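PDB 6SMO: PKS_KS domain-containing protein from Photorhabdus luminescens subsp. laumondii, which probably catalyses chain elongation on an acyl carrier protein as a beta-ketoacyl synthase, and binds a twelve-carbon polyketone chain in its pocket. Local coordinates for residues F99-A104 with E262-I266; A280-A284 with C383-E387; P302-M308 with I341-A346. All coordinates share one frame; numbering follows the deposited sequence.

Interaction 1 of 3, residues F99-A104 with E262-I266; sequences FALDAA and EGCGI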
# COMPACT_ATOMS: atom_id res chain seq x y z
N PHE B 99 -15.49 1.88 10.56
CA PHE B 99 -14.70 0.92 11.39
C PHE B 99 -13.47 1.61 11.98
O PHE B 99 -13.09 1.28 13.12
CB PHE B 99 -14.28 -0.31 10.57
CG PHE B 99 -15.40 -1.18 10.06
CD1 PHE B 99 -16.65 -1.20 10.67
CD2 PHE B 99 -15.20 -2.02 8.97
CE1 PHE B 99 -17.66 -2.01 10.19
CE2 PHE B 99 -16.21 -2.84 8.50
CZ PHE B 99 -17.44 -2.83 9.11
N ALA B 100 -12.86 2.54 11.22
CA ALA B 100 -11.67 3.33 11.63
C ALA B 100 -12.03 4.25 12.80
O ALA B 100 -11.27 4.27 13.78
CB ALA B 100 -11.14 4.11 10.45
N LEU B 101 -13.16 4.97 12.70
CA LEU B 101 -13.65 5.92 13.74
C LEU B 101 -14.05 5.16 15.01
O LEU B 101 -13.78 5.67 16.11
CB LEU B 101 -14.83 6.73 13.19
CG LEU B 101 -14.48 8.14 12.71
CD1 LEU B 101 -13.67 8.10 11.43
CD2 LEU B 101 -15.74 8.97 12.51
N ASP B 102 -14.68 3.99 14.86
CA ASP B 102 -15.18 3.14 15.98
C ASP B 102 -13.98 2.57 16.76
O ASP B 102 -13.98 2.68 18.00
CB ASP B 102 -16.10 2.02 15.49
CG ASP B 102 -17.41 2.51 14.91
OD1 ASP B 102 -17.84 3.63 15.26
OD2 ASP B 102 -18.01 1.76 14.11
N ALA B 103 -13.01 1.98 16.04
CA ALA B 103 -11.80 1.35 16.61
C ALA B 103 -10.93 2.40 17.31
O ALA B 103 -10.42 2.11 18.41
CB ALA B 103 -11.03 0.64 15.51
N ALA B 104 -10.77 3.58 16.69
CA ALA B 104 -9.97 4.71 17.22
C ALA B 104 -10.57 5.19 18.55
O ALA B 104 -9.79 5.45 19.48
CB ALA B 104 -9.92 5.83 16.20
N GLU B 262 -14.02 -8.44 6.66
CA GLU B 262 -13.92 -6.97 6.89
C GLU B 262 -13.58 -6.73 8.36
O GLU B 262 -13.66 -7.69 9.15
CB GLU B 262 -15.23 -6.26 6.49
CG GLU B 262 -16.45 -6.73 7.27
CD GLU B 262 -17.74 -6.00 6.93
OE1 GLU B 262 -18.78 -6.35 7.53
OE2 GLU B 262 -17.71 -5.10 6.07
N GLY B 263 -13.22 -5.49 8.70
CA GLY B 263 -12.93 -5.07 10.09
C GLY B 263 -11.85 -4.01 10.16
O GLY B 263 -11.44 -3.50 9.10
N CYS B 264 -11.40 -3.69 11.38
CA CYS B 264 -10.36 -2.67 11.67
C CYS B 264 -9.66 -2.99 12.99
O CYS B 264 -10.36 -3.42 13.94
CB CYS B 264 -10.97 -1.27 11.73
SG CYS B 264 -9.79 0.02 12.20
N GLY B 265 -8.34 -2.79 13.04
CA GLY B 265 -7.52 -2.84 14.27
C GLY B 265 -6.79 -1.53 14.47
O GLY B 265 -6.24 -1.01 13.48
N ILE B 266 -6.81 -0.98 15.69
CA ILE B 266 -6.12 0.29 16.06
C ILE B 266 -5.33 0.05 17.35
O ILE B 266 -5.95 -0.37 18.35
CB ILE B 266 -7.12 1.46 16.20
CG1 ILE B 266 -7.86 1.75 14.89
CG2 ILE B 266 -6.42 2.70 16.74
CD1 ILE B 266 -6.98 2.29 13.78
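F99 and A103 of helix 95-111 lie over C264 and I266 of strand 263-271, with the two short axes 7.6 Å apart at closest and their N-to-C directions 37° apart. The CA pairs F99–C264 and A103–I266 set the register. One helical turn thus spans two residues of the strand. C264 and I266 both direct their side chains at the helix. G263 before C264, and G265 between C264 and I266, have none.

A103 bridges the two strand side chains. Its CB is 3.4 Å from I266 CG1 and 3.6 Å from C264 SG, so the methyl group touches both strand residues. I266 CG1 is turned beside its own backbone N (chi1 -61°), and this branch meets the helix both at A103 and near the backbone N of A104. C264 CB lies 3.6 Å from F99 CB. Its sulfur runs on beneath the helix toward the CA of A100.

The F99 ring reaches back past G263, and its CD2 is 4.0 Å from G263 CA. At the rim of the ring stands the E262 carboxylate. E262 OE2 lies in the ring plane, 3.6 Å from F99 CE2, with the two planes at a right angle. The edge C-H groups therefore face a carboxylate oxygen, which is probably mildly favourable. The E262 chain is extended beyond CG. The main partner of OE2 is K95, one turn before F99, in a salt bridge. OE1 makes a weak hydrogen bond to V78 N.

All the touching residues are buried. S218 of strand 212-219 and V37 of strand 29-37 extend the floor under the helix, and L214 packs on I266. This is the helix-on-sheet layering of the thiolase fold, here in its N-terminal half.

Interaction 2 of 3, residues A280-A284 with C383-E387; sequences AHIYA and CLEIE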
# COMPACT_ATOMS: atom_id res chain seq x y z
N ALA B 280 0.29 5.08 32.58
CA ALA B 280 -0.54 4.32 31.61
C ALA B 280 -0.30 2.81 31.78
O ALA B 280 0.82 2.43 32.19
CB ALA B 280 -0.22 4.76 30.20
N HIS B 281 -1.32 2.00 31.48
CA HIS B 281 -1.24 0.52 31.42
C HIS B 281 -0.55 0.11 30.11
O HIS B 281 -0.98 0.61 29.05
CB HIS B 281 -2.62 -0.12 31.55
CG HIS B 281 -2.63 -1.58 31.26
ND1 HIS B 281 -3.03 -2.09 30.04
CD2 HIS B 281 -2.27 -2.64 32.02
CE1 HIS B 281 -2.92 -3.40 30.06
NE2 HIS B 281 -2.46 -3.77 31.26
N ILE B 282 0.45 -0.77 30.19
CA ILE B 282 1.26 -1.24 29.03
C ILE B 282 0.88 -2.69 28.71
O ILE B 282 1.06 -3.56 29.58
CB ILE B 282 2.77 -1.10 29.32
CG1 ILE B 282 3.16 0.36 29.60
CG2 ILE B 282 3.60 -1.70 28.20
CD1 ILE B 282 4.45 0.52 30.35
N TYR B 283 0.37 -2.93 27.49
CA TYR B 283 0.00 -4.28 26.97
C TYR B 283 1.28 -5.06 26.65
O TYR B 283 1.48 -6.16 27.21
CB TYR B 283 -0.90 -4.16 25.75
CG TYR B 283 -2.35 -3.86 26.06
CD1 TYR B 283 -3.27 -4.88 26.23
CD2 TYR B 283 -2.80 -2.56 26.19
CE1 TYR B 283 -4.60 -4.62 26.52
CE2 TYR B 283 -4.12 -2.27 26.48
CZ TYR B 283 -5.03 -3.31 26.65
OH TYR B 283 -6.34 -3.05 26.93
N ALA B 284 2.13 -4.49 25.79
CA ALA B 284 3.39 -5.11 25.31
C ALA B 284 4.30 -4.04 24.69
O ALA B 284 3.81 -2.95 24.36
CB ALA B 284 3.07 -6.20 24.31
N CYS B 383 -1.32 -8.53 21.31
CA CYS B 383 -1.12 -7.68 22.51
C CYS B 383 -1.91 -8.26 23.69
O CYS B 383 -1.36 -8.29 24.81
CB CYS B 383 -1.53 -6.24 22.24
SG CYS B 383 -0.44 -5.40 21.05
N LEU B 384 -3.15 -8.72 23.45
CA LEU B 384 -4.03 -9.35 24.47
C LEU B 384 -3.45 -10.70 24.90
O LEU B 384 -3.56 -11.02 26.10
CB LEU B 384 -5.44 -9.52 23.88
CG LEU B 384 -6.22 -8.23 23.65
CD1 LEU B 384 -7.40 -8.46 22.72
CD2 LEU B 384 -6.69 -7.63 24.97
N GLU B 385 -2.87 -11.46 23.97
CA GLU B 385 -2.26 -12.79 24.21
C GLU B 385 -1.08 -12.66 25.19
O GLU B 385 -1.01 -13.47 26.13
CB GLU B 385 -1.80 -13.44 22.90
CG GLU B 385 -2.92 -14.13 22.14
CD GLU B 385 -2.49 -14.71 20.81
OE1 GLU B 385 -1.99 -13.95 19.97
OE2 GLU B 385 -2.65 -15.94 20.61
N ILE B 386 -0.20 -11.68 24.96
CA ILE B 386 1.01 -11.42 25.79
C ILE B 386 0.57 -10.95 27.18
O ILE B 386 1.15 -11.42 28.18
CB ILE B 386 1.96 -10.41 25.10
CG1 ILE B 386 2.59 -11.01 23.84
CG2 ILE B 386 3.02 -9.90 26.07
CD1 ILE B 386 3.20 -9.99 22.91
N GLU B 387 -0.41 -10.04 27.24
CA GLU B 387 -0.99 -9.48 28.49
C GLU B 387 -1.52 -10.62 29.37
O GLU B 387 -1.13 -10.67 30.56
CB GLU B 387 -2.11 -8.49 28.19
CG GLU B 387 -1.82 -7.08 28.66
CD GLU B 387 -2.21 -6.80 30.11
OE1 GLU B 387 -1.33 -6.38 30.89
OE2 GLU B 387 -3.39 -7.00 30.44
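Y283 meets C383, L384 and E387 along one side of helix 372-388, within the layered helix-and-sheet architecture of the thiolase fold. Here the loop that leads into strand 284-293 runs past the last turns of that helix. Y283 CB is 4.1 Å from C383 CB. Further out, Y283 CE1 touches L384 CD2 at 4.0 Å, the two side chains lying alongside each other and pointing the same way. E387 CG comes to 3.6 Å from Y283 CD1. The next residue, A284, packs its methyl against I386, with its CB 4.0 Å from I386 CD1 and almost as near to CG2.

The polar part lies at the outer margin. H281 NE2 donates a weak hydrogen bond of 2.9 Å to E387 OE1, bent to 139° at the hydrogen. The oxygen is near the plane of the imidazole, at its edge, while the carboxylate plane stands 86° from the ring. E387 reaches H281 by a chain bent at chi2 (-87°). H281 also makes contact inside its own segment. Its CE1 lies over the centre of one face of Y283, 3.8 Å above the ring plane. The imidazole stands edge-on to that face, and the aliphatic part of E387 lies beside the tyrosine ring.

The next shell fixes both partners. Y283 and A284 bond through their backbones to V31 of strand 29-37. L34 of the same strand touches Y283, C383 and L384 together. M437 of strand 431-438 packs on C383 and I386, and I418 and A439 also adjoin I386. F47 and W48 of helix 44-53 touch L384. At the far end of the tyrosine, Y283 OH makes a weak hydrogen bond to OD2 of D110.

Interaction 3 of 3, residues P302-M308 with I341-A346; sequences PADGMAM and INESNA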
# COMPACT_ATOMS: atom_id res chain seq x y z
N PRO B 302 6.83 -18.37 -2.96
CA PRO B 302 7.69 -19.54 -3.14
C PRO B 302 7.68 -20.48 -1.92
O PRO B 302 7.39 -20.02 -0.83
CB PRO B 302 9.08 -18.92 -3.35
CG PRO B 302 9.03 -17.65 -2.53
CD PRO B 302 7.61 -17.15 -2.66
N ALA B 303 7.99 -21.76 -2.14
CA ALA B 303 7.91 -22.85 -1.14
C ALA B 303 9.02 -22.70 -0.09
O ALA B 303 8.70 -22.83 1.11
CB ALA B 303 8.00 -24.19 -1.84
N ASP B 304 10.25 -22.43 -0.52
CA ASP B 304 11.46 -22.36 0.35
C ASP B 304 11.27 -21.29 1.43
O ASP B 304 11.65 -21.55 2.59
CB ASP B 304 12.74 -22.13 -0.47
CG ASP B 304 12.73 -20.86 -1.31
OD1 ASP B 304 11.66 -20.25 -1.45
OD2 ASP B 304 13.81 -20.50 -1.83
N GLY B 305 10.71 -20.13 1.07
CA GLY B 305 10.42 -19.01 1.99
C GLY B 305 11.68 -18.37 2.53
O GLY B 305 11.74 -18.14 3.76
N MET B 306 12.65 -18.08 1.66
CA MET B 306 13.96 -17.48 2.01
C MET B 306 13.78 -15.99 2.33
O MET B 306 14.44 -15.50 3.27
CB MET B 306 14.97 -17.64 0.87
CG MET B 306 15.39 -19.08 0.63
SD MET B 306 16.46 -19.74 1.93
CE MET B 306 16.89 -21.33 1.22
N ALA B 307 12.94 -15.29 1.56
CA ALA B 307 12.66 -13.84 1.70
C ALA B 307 12.06 -13.55 3.08
O ALA B 307 12.58 -12.66 3.78
CB ALA B 307 11.75 -13.37 0.59
N MET B 308 11.00 -14.28 3.44
CA MET B 308 10.29 -14.16 4.75
C MET B 308 11.28 -14.46 5.89
O MET B 308 11.21 -13.75 6.91
CB MET B 308 9.10 -15.12 4.82
CG MET B 308 8.41 -15.15 6.18
SD MET B 308 7.86 -13.52 6.75
CE MET B 308 6.15 -13.54 6.22
N ILE B 341 2.72 -23.05 3.60
CA ILE B 341 3.99 -23.81 3.36
C ILE B 341 5.17 -22.82 3.38
O ILE B 341 6.23 -23.20 3.92
CB ILE B 341 3.93 -24.63 2.04
CG1 ILE B 341 5.10 -25.61 1.93
CG2 ILE B 341 3.84 -23.72 0.82
CD1 ILE B 341 4.89 -26.71 0.92
N ASN B 342 4.97 -21.61 2.85
CA ASN B 342 6.00 -20.54 2.75
C ASN B 342 6.45 -20.13 4.16
O ASN B 342 7.67 -20.03 4.38
CB ASN B 342 5.49 -19.34 1.95
CG ASN B 342 6.44 -18.16 1.94
OD1 ASN B 342 6.49 -17.38 2.89
ND2 ASN B 342 7.19 -18.01 0.86
N GLU B 343 5.49 -19.91 5.07
CA GLU B 343 5.74 -19.43 6.46
C GLU B 343 6.37 -20.55 7.30
O GLU B 343 7.28 -20.24 8.09
CB GLU B 343 4.43 -18.95 7.10
CG GLU B 343 3.95 -17.62 6.55
CD GLU B 343 2.82 -17.00 7.35
OE1 GLU B 343 1.71 -17.56 7.33
OE2 GLU B 343 3.06 -15.96 7.99
N SER B 344 5.88 -21.79 7.15
CA SER B 344 6.38 -22.99 7.88
C SER B 344 7.87 -23.19 7.59
O SER B 344 8.64 -23.36 8.56
CB SER B 344 5.57 -24.21 7.53
OG SER B 344 4.22 -24.05 7.92
N ASN B 345 8.25 -23.17 6.31
CA ASN B 345 9.65 -23.36 5.84
C ASN B 345 10.50 -22.14 6.24
O ASN B 345 11.71 -22.33 6.48
CB ASN B 345 9.72 -23.62 4.33
CG ASN B 345 9.17 -24.97 3.94
OD1 ASN B 345 9.29 -25.94 4.68
ND2 ASN B 345 8.58 -25.06 2.76
N ALA B 346 9.90 -20.95 6.30
CA ALA B 346 10.56 -19.69 6.71
C ALA B 346 10.98 -19.77 8.18
O ALA B 346 12.14 -19.44 8.48
CB ALA B 346 9.66 -18.51 6.45
O HOH W 1 9.21 -15.82 1.04
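N342 ND2 is gripped by two acceptors. It donates to P302 O at 2.6 Å, with an N-H...O angle of 161°, and to a water at 3.0 Å. P302 O lies in the amide plane of N342, and the nitrogen lies in the carbonyl plane of P302. CG of N342 is anti to the backbone N (chi1 174°), which carries the amide across to the loop. The same water accepts a weak bond from M308 N, in the first turn of helix 306-319.

One turn on, N345 ND2 donates to A303 O at 2.8 Å. This bond is nearly straight at 169°, but the donor sits well above the carbonyl plane.

G305, the N-cap of helix 306-319, lies close against helix 337-350. Its CA is 3.6 Å from N342 ND2, and its O is 3.4 Å from A346 CB. Beyond it, M308 CG meets A346 CB at 3.6 Å. M308 also packs on H432 and V434 of strand 431-438.

Two neutral amides thus satisfy successive carbonyls of the loop. Holding the start of one helix against the other should therefore depend little on ionisation.

Interaction 1 closes before the others open along the chain, and interaction 3 is nested inside the loop closed by interaction 2. The centres of interactions 1 and 2 are about 19 Å apart. Those of interactions 1 and 3 are about 31 Å apart, and those of interactions 2 and 3 about 29 Å. None touches another. The central sheet region joins them. Strand 29-37 borders both interactions 1 and 2, and strand 431-438 borders both 2 and 3. Helix 95-111 of interaction 1 also reaches interaction 2 through D110. Interaction 1 lies in the N-terminal ketosynthase range and interaction 3 in the C-terminal one, on opposite sides of the chain's centre.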